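Local coordinates for surface glycoprotein (Trypanosoma brucei, PDB 5KLH) that is a procyclic-stage surface antigen whose bilobed ectodomain, the part described here, sits outside a transmembrane helix and may act as a sensor, at residues Thr39-Ser44 and Ser55-Ala60; Gly51-Val56 and Gly206-Ala211. One frame throughout, in Å; residues are numbered along the deposited sequence. Where two conformers were deposited one is given.

Interaction 1. Residues Thr39-Ser44 and Ser55-Ala60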
loop_
_atom_site.group_PDB
_atom_site.type_symbol
_atom_site.label_atom_id
_atom_site.label_comp_id
_atom_site.label_asym_id
_atom_site.label_seq_id
_atom_site.Cartn_x
_atom_site.Cartn_y
_atom_site.Cartn_z
ATOM N N THR A 39 9.970 11.892 -14.134
ATOM C CA THR A 39 11.403 11.746 -14.017
ATOM C C THR A 39 11.701 10.349 -13.529
ATOM O O THR A 39 11.167 9.942 -12.509
ATOM C CB THR A 39 11.997 12.775 -13.024
ATOM O OG1 THR A 39 11.634 14.100 -13.430
ATOM C CG2 THR A 39 13.512 12.652 -12.962
ATOM N N VAL A 40 12.535 9.614 -14.256
ATOM C CA VAL A 40 12.967 8.303 -13.799
ATOM C C VAL A 40 13.958 8.460 -12.656
ATOM O O VAL A 40 14.947 9.186 -12.775
ATOM C CB VAL A 40 13.617 7.494 -14.944
ATOM C CG1 VAL A 40 14.150 6.150 -14.431
ATOM C CG2 VAL A 40 12.607 7.276 -16.039
ATOM N N ARG A 41 13.685 7.763 -11.554
ATOM C CA ARG A 41 14.476 7.863 -10.341
ATOM C C ARG A 41 15.106 6.532 -10.012
ATOM O O ARG A 41 14.436 5.500 -10.020
ATOM C CB ARG A 41 13.606 8.301 -9.155
ATOM C CG ARG A 41 12.978 9.671 -9.270
ATOM C CD ARG A 41 13.963 10.756 -8.970
ATOM N NE ARG A 41 13.377 12.094 -9.045
ATOM C CZ ARG A 41 14.113 13.202 -9.060
ATOM N NH1 ARG A 41 15.432 13.099 -9.018
ATOM N NH2 ARG A 41 13.547 14.398 -9.126
ATOM N N ARG A 42 16.393 6.552 -9.698
ATOM C CA ARG A 42 17.071 5.350 -9.245
ATOM C C ARG A 42 17.406 5.490 -7.762
ATOM O O ARG A 42 18.198 6.353 -7.376
ATOM C CB ARG A 42 18.325 5.105 -10.089
ATOM C CG ARG A 42 18.014 4.832 -11.566
ATOM C CD ARG A 42 19.162 5.217 -12.505
ATOM N NE ARG A 42 19.029 6.577 -13.035
ATOM C CZ ARG A 42 19.855 7.585 -12.759
ATOM N NH1 ARG A 42 19.644 8.782 -13.290
ATOM N NH2 ARG A 42 20.894 7.402 -11.958
ATOM N N GLN A 43 16.781 4.656 -6.931
ATOM C CA GLN A 43 16.983 4.704 -5.488
ATOM C C GLN A 43 17.696 3.430 -5.046
ATOM O O GLN A 43 17.801 2.454 -5.807
ATOM C CB GLN A 43 15.646 4.861 -4.739
ATOM C CG GLN A 43 14.668 3.659 -4.901
ATOM C CD GLN A 43 13.336 3.833 -4.154
ATOM O OE1 GLN A 43 13.179 4.776 -3.369
ATOM N NE2 GLN A 43 12.369 2.916 -4.397
ATOM N N SER A 44 18.201 3.446 -3.822
ATOM C CA SER A 44 18.827 2.264 -3.256
ATOM C C SER A 44 18.141 1.924 -1.962
ATOM O O SER A 44 17.941 2.794 -1.111
ATOM C CB SER A 44 20.334 2.490 -3.029
ATOM O OG SER A 44 21.018 2.566 -4.267
ATOM N N SER A 55 16.480 0.044 -7.062
ATOM C CA SER A 55 15.037 0.156 -7.236
ATOM C C SER A 55 14.855 1.328 -8.177
ATOM O O SER A 55 15.566 2.327 -8.056
ATOM C CB SER A 55 14.328 0.381 -5.893
ATOM O OG SER A 55 12.959 0.744 -6.059
ATOM N N VAL A 56 13.935 1.203 -9.126
ATOM C CA VAL A 56 13.785 2.223 -10.146
ATOM C C VAL A 56 12.307 2.514 -10.354
ATOM O O VAL A 56 11.510 1.590 -10.519
ATOM C CB VAL A 56 14.414 1.788 -11.489
ATOM C CG1 VAL A 56 14.209 2.875 -12.531
ATOM C CG2 VAL A 56 15.893 1.503 -11.318
ATOM N N TYR A 57 11.929 3.787 -10.312
ATOM C CA TYR A 57 10.544 4.161 -10.570
ATOM C C TYR A 57 10.519 5.448 -11.386
ATOM O O TYR A 57 11.529 6.135 -11.505
ATOM C CB TYR A 57 9.771 4.323 -9.254
ATOM C CG TYR A 57 10.364 5.327 -8.291
ATOM C CD1 TYR A 57 11.332 4.943 -7.374
ATOM C CD2 TYR A 57 9.934 6.648 -8.281
ATOM C CE1 TYR A 57 11.879 5.860 -6.489
ATOM C CE2 TYR A 57 10.469 7.563 -7.400
ATOM C CZ TYR A 57 11.442 7.159 -6.508
ATOM O OH TYR A 57 11.972 8.068 -5.630
ATOM N N THR A 58 9.381 5.777 -11.968
ATOM C CA THR A 58 9.244 7.094 -12.570
ATOM C C THR A 58 8.184 7.873 -11.789
ATOM O O THR A 58 7.230 7.281 -11.259
ATOM C CB THR A 58 8.921 6.994 -14.068
ATOM O OG1 THR A 58 9.076 8.276 -14.674
ATOM C CG2 THR A 58 7.495 6.495 -14.306
ATOM N N GLU A 59 8.380 9.186 -11.659
ATOM C CA GLU A 59 7.571 9.973 -10.722
ATOM C C GLU A 59 7.294 11.384 -11.194
ATOM O O GLU A 59 8.059 11.952 -11.968
ATOM C CB GLU A 59 8.249 10.046 -9.344
ATOM C CG GLU A 59 9.610 10.766 -9.329
ATOM C CD GLU A 59 9.506 12.286 -9.222
ATOM O OE1 GLU A 59 10.509 12.974 -9.533
ATOM O OE2 GLU A 59 8.438 12.799 -8.813
ATOM N N ALA A 60 6.202 11.947 -10.693
ATOM C CA ALA A 60 5.936 13.356 -10.850
ATOM C C ALA A 60 5.054 13.787 -9.696
ATOM O O ALA A 60 4.316 12.970 -9.136
ATOM C CB ALA A 60 5.273 13.642 -12.209
HETATM O O HOH W 1 8.972 14.606 -12.324
HETATM O O HOH W 2 10.689 15.432 -9.709
HETATM O O HOH W 3 11.152 6.734 -2.976
#
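Strands 36-47 and 51-63 form an antiparallel beta hairpin, and T39-S44 and S55-A60 are its paired arms. Three hydrogen-bonded pairs, T39 with E59, R41 with Y57 and Q43 with S55, tie the backbones through two N-H...O bonds each; the bond from R41 N to Y57 O is short (2.7 Å) and nearly straight (177°). The same three pairs put their side chains on one face. There Y57 is the middle piece: its CG lies between backbone N and carbonyl carbon (chi1 57°), which turns the ring across the strand gap toward R41 and Q43. R41 lays CB over one ring face, 3.8 Å from the centroid of Y57, a CH-pi contact. The Q43 amide stands at the ring edge, its plane steeply inclined to the ring, with CD 3.4 Å from Y57 CE1. Q43 NE2 gives an almost linear bond of 2.8 Å to S55 OG, which lies in the amide plane and in turn bonds to D207, while a water joins Q43 OE1 to Y57 OH. Beyond the ring, R41 bends at its second torsion (chi2 -78°) and carries NE to E59 OE1, a salt bridge of 3.0 Å. E59 OE1 lies close to the guanidinium plane, but NE meets it on the anti side and well out of the carboxylate plane; T39 CG2 covers one guanidinium face. Another water links T39 OG1 with E59 O. The other face is plainer: V40 CG1 meets V56 CG1 at 3.8 Å, and T58 OG1 beside them bonds to W29 O. On its far edge strand 51-63 pairs with strand 197-204, whose Y203 meets the Y57 ring. With an aromatic, an amide and an ion pair on one face and valines on the other, this is a twisted antiparallel hairpin built into a larger mixed sheet.

Interaction 2. Residues Gly51-Val56 and Gly206-Ala211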
loop_
_atom_site.group_PDB
_atom_site.type_symbol
_atom_site.label_atom_id
_atom_site.label_comp_id
_atom_site.label_asym_id
_atom_site.label_seq_id
_atom_site.Cartn_x
_atom_site.Cartn_y
_atom_site.Cartn_z
ATOM N N GLY A 51 22.687 -5.721 1.887
ATOM C CA GLY A 51 23.349 -4.523 1.388
ATOM C C GLY A 51 22.439 -3.578 0.625
ATOM O O GLY A 51 21.226 -3.561 0.838
ATOM N N SER A 52 23.031 -2.791 -0.267
ATOM C CA SER A 52 22.280 -1.812 -1.054
ATOM C C SER A 52 21.670 -2.457 -2.296
ATOM O O SER A 52 22.369 -3.124 -3.064
ATOM C CB SER A 52 23.187 -0.644 -1.446
ATOM O OG SER A 52 23.495 0.143 -0.306
ATOM N N ILE A 53 20.367 -2.243 -2.485
ATOM C CA ILE A 53 19.581 -2.928 -3.514
ATOM C C ILE A 53 18.950 -1.900 -4.443
ATOM O O ILE A 53 18.293 -0.986 -3.958
ATOM C CB ILE A 53 18.454 -3.777 -2.885
ATOM C CG1 ILE A 53 18.986 -4.677 -1.759
ATOM C CG2 ILE A 53 17.702 -4.568 -3.952
ATOM C CD1 ILE A 53 19.932 -5.736 -2.220
ATOM N N PRO A 54 19.159 -2.030 -5.760
ATOM C CA PRO A 54 18.599 -1.038 -6.690
ATOM C C PRO A 54 17.082 -1.108 -6.790
ATOM O O PRO A 54 16.479 -2.172 -6.645
ATOM C CB PRO A 54 19.233 -1.405 -8.034
ATOM C CG PRO A 54 19.540 -2.841 -7.917
ATOM C CD PRO A 54 19.885 -3.094 -6.468
ATOM N N SER A 55 16.480 0.044 -7.062
ATOM C CA SER A 55 15.037 0.156 -7.236
ATOM C C SER A 55 14.855 1.328 -8.177
ATOM O O SER A 55 15.566 2.327 -8.056
ATOM C CB SER A 55 14.328 0.381 -5.893
ATOM O OG SER A 55 12.959 0.744 -6.059
ATOM N N VAL A 56 13.935 1.203 -9.126
ATOM C CA VAL A 56 13.785 2.223 -10.146
ATOM C C VAL A 56 12.307 2.514 -10.354
ATOM O O VAL A 56 11.510 1.590 -10.519
ATOM C CB VAL A 56 14.414 1.788 -11.489
ATOM C CG1 VAL A 56 14.209 2.875 -12.531
ATOM C CG2 VAL A 56 15.893 1.503 -11.318
ATOM N N GLY A 206 8.315 -6.295 -10.899
ATOM C CA GLY A 206 9.474 -7.009 -10.391
ATOM C C GLY A 206 10.454 -6.159 -9.598
ATOM O O GLY A 206 11.548 -6.629 -9.262
ATOM N N ASP A 207 10.082 -4.921 -9.275
ATOM C CA ASP A 207 11.013 -4.063 -8.526
ATOM C C ASP A 207 11.325 -4.621 -7.150
ATOM O O ASP A 207 10.446 -5.138 -6.475
ATOM C CB ASP A 207 10.457 -2.652 -8.371
ATOM C CG ASP A 207 11.531 -1.662 -8.011
ATOM O OD1 ASP A 207 12.127 -1.112 -8.955
ATOM O OD2 ASP A 207 11.764 -1.430 -6.794
ATOM N N PRO A 208 12.585 -4.496 -6.706
ATOM C CA PRO A 208 12.913 -4.990 -5.368
ATOM C C PRO A 208 12.152 -4.262 -4.256
ATOM O O PRO A 208 11.984 -4.809 -3.167
ATOM C CB PRO A 208 14.418 -4.720 -5.271
ATOM C CG PRO A 208 14.896 -4.876 -6.690
ATOM C CD PRO A 208 13.797 -4.190 -7.491
ATOM N N PHE A 209 11.709 -3.035 -4.513
ATOM C CA PHE A 209 10.895 -2.331 -3.520
ATOM C C PHE A 209 9.617 -3.134 -3.229
ATOM O O PHE A 209 9.220 -3.299 -2.067
ATOM C CB PHE A 209 10.551 -0.914 -4.013
ATOM C CG PHE A 209 9.695 -0.110 -3.057
ATOM C CD1 PHE A 209 8.316 -0.158 -3.136
ATOM C CD2 PHE A 209 10.276 0.722 -2.118
ATOM C CE1 PHE A 209 7.525 0.575 -2.272
ATOM C CE2 PHE A 209 9.490 1.465 -1.252
ATOM C CZ PHE A 209 8.111 1.391 -1.334
ATOM N N ILE A 210 8.976 -3.622 -4.284
ATOM C CA ILE A 210 7.741 -4.388 -4.129
ATOM C C ILE A 210 8.058 -5.760 -3.525
ATOM O O ILE A 210 7.378 -6.205 -2.599
ATOM C CB ILE A 210 7.005 -4.525 -5.466
ATOM C CG1 ILE A 210 6.417 -3.168 -5.866
ATOM C CG2 ILE A 210 5.933 -5.603 -5.380
ATOM C CD1 ILE A 210 5.811 -3.133 -7.261
ATOM N N ALA A 211 9.115 -6.409 -4.017
ATOM C CA ALA A 211 9.549 -7.685 -3.437
ATOM C C ALA A 211 9.847 -7.584 -1.939
ATOM O O ALA A 211 9.451 -8.461 -1.163
ATOM C CB ALA A 211 10.758 -8.215 -4.181
#
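D207 reaches strand 51-63 with both carboxylate oxygens. S55 OG donates to OD2 of D207 over 2.6 Å, and V56 N donates to D207 OD1 over 2.9 Å in a nearly straight bond (174°) that uses the syn lone pair. OD2 has a second donor: F209 N, 2.8 Å from D207 OD2, approaches on the anti side, so this oxygen binds strand and helix at once. With CG anti to the backbone N (chi1 -162°), the carboxylate reaches over to the strand while capping its own helix, and these bonds fix its rotation. The three donors, with the nearby N-terminal end of the helix, would probably favour the charged carboxylate. Outside this polar knot, P208 in the first turn faces I53, whose CG2 lies 3.5 Å from P208 CB. The proline ring also covers the carbonyl of P54, with P54 O 3.1 Å from P208 CG; that buried oxygen has no hydrogen-bonding partner. F209 sets CB against S55 OG, 3.6 Å away, and sends its ring off to stack on Y203, while F21 adds cover over D207 and P208. The arrangement is a classic aspartate N-cap, here docking the start of helix 208-215 onto a sheet strand.

Interaction 1 joins neighbours within the sheet, and interaction 2 attaches helix 208-215 to one of those strands, 51-63; their centres lie about 11 Å apart. The hairpin contact is partly buried, with a salt bridge and water-bridged groups on its more exposed face, whereas the helix contact is mostly buried and relies on a single carboxylate and a proline. S55 and V56 belong to both. The S55 hydroxyl is the relay, accepting from Q43 of the partner strand and donating to D207 at the helix start. Q43 NE2 also packs against F209 CD2 at 3.8 Å, so both arms of the hairpin touch the helix.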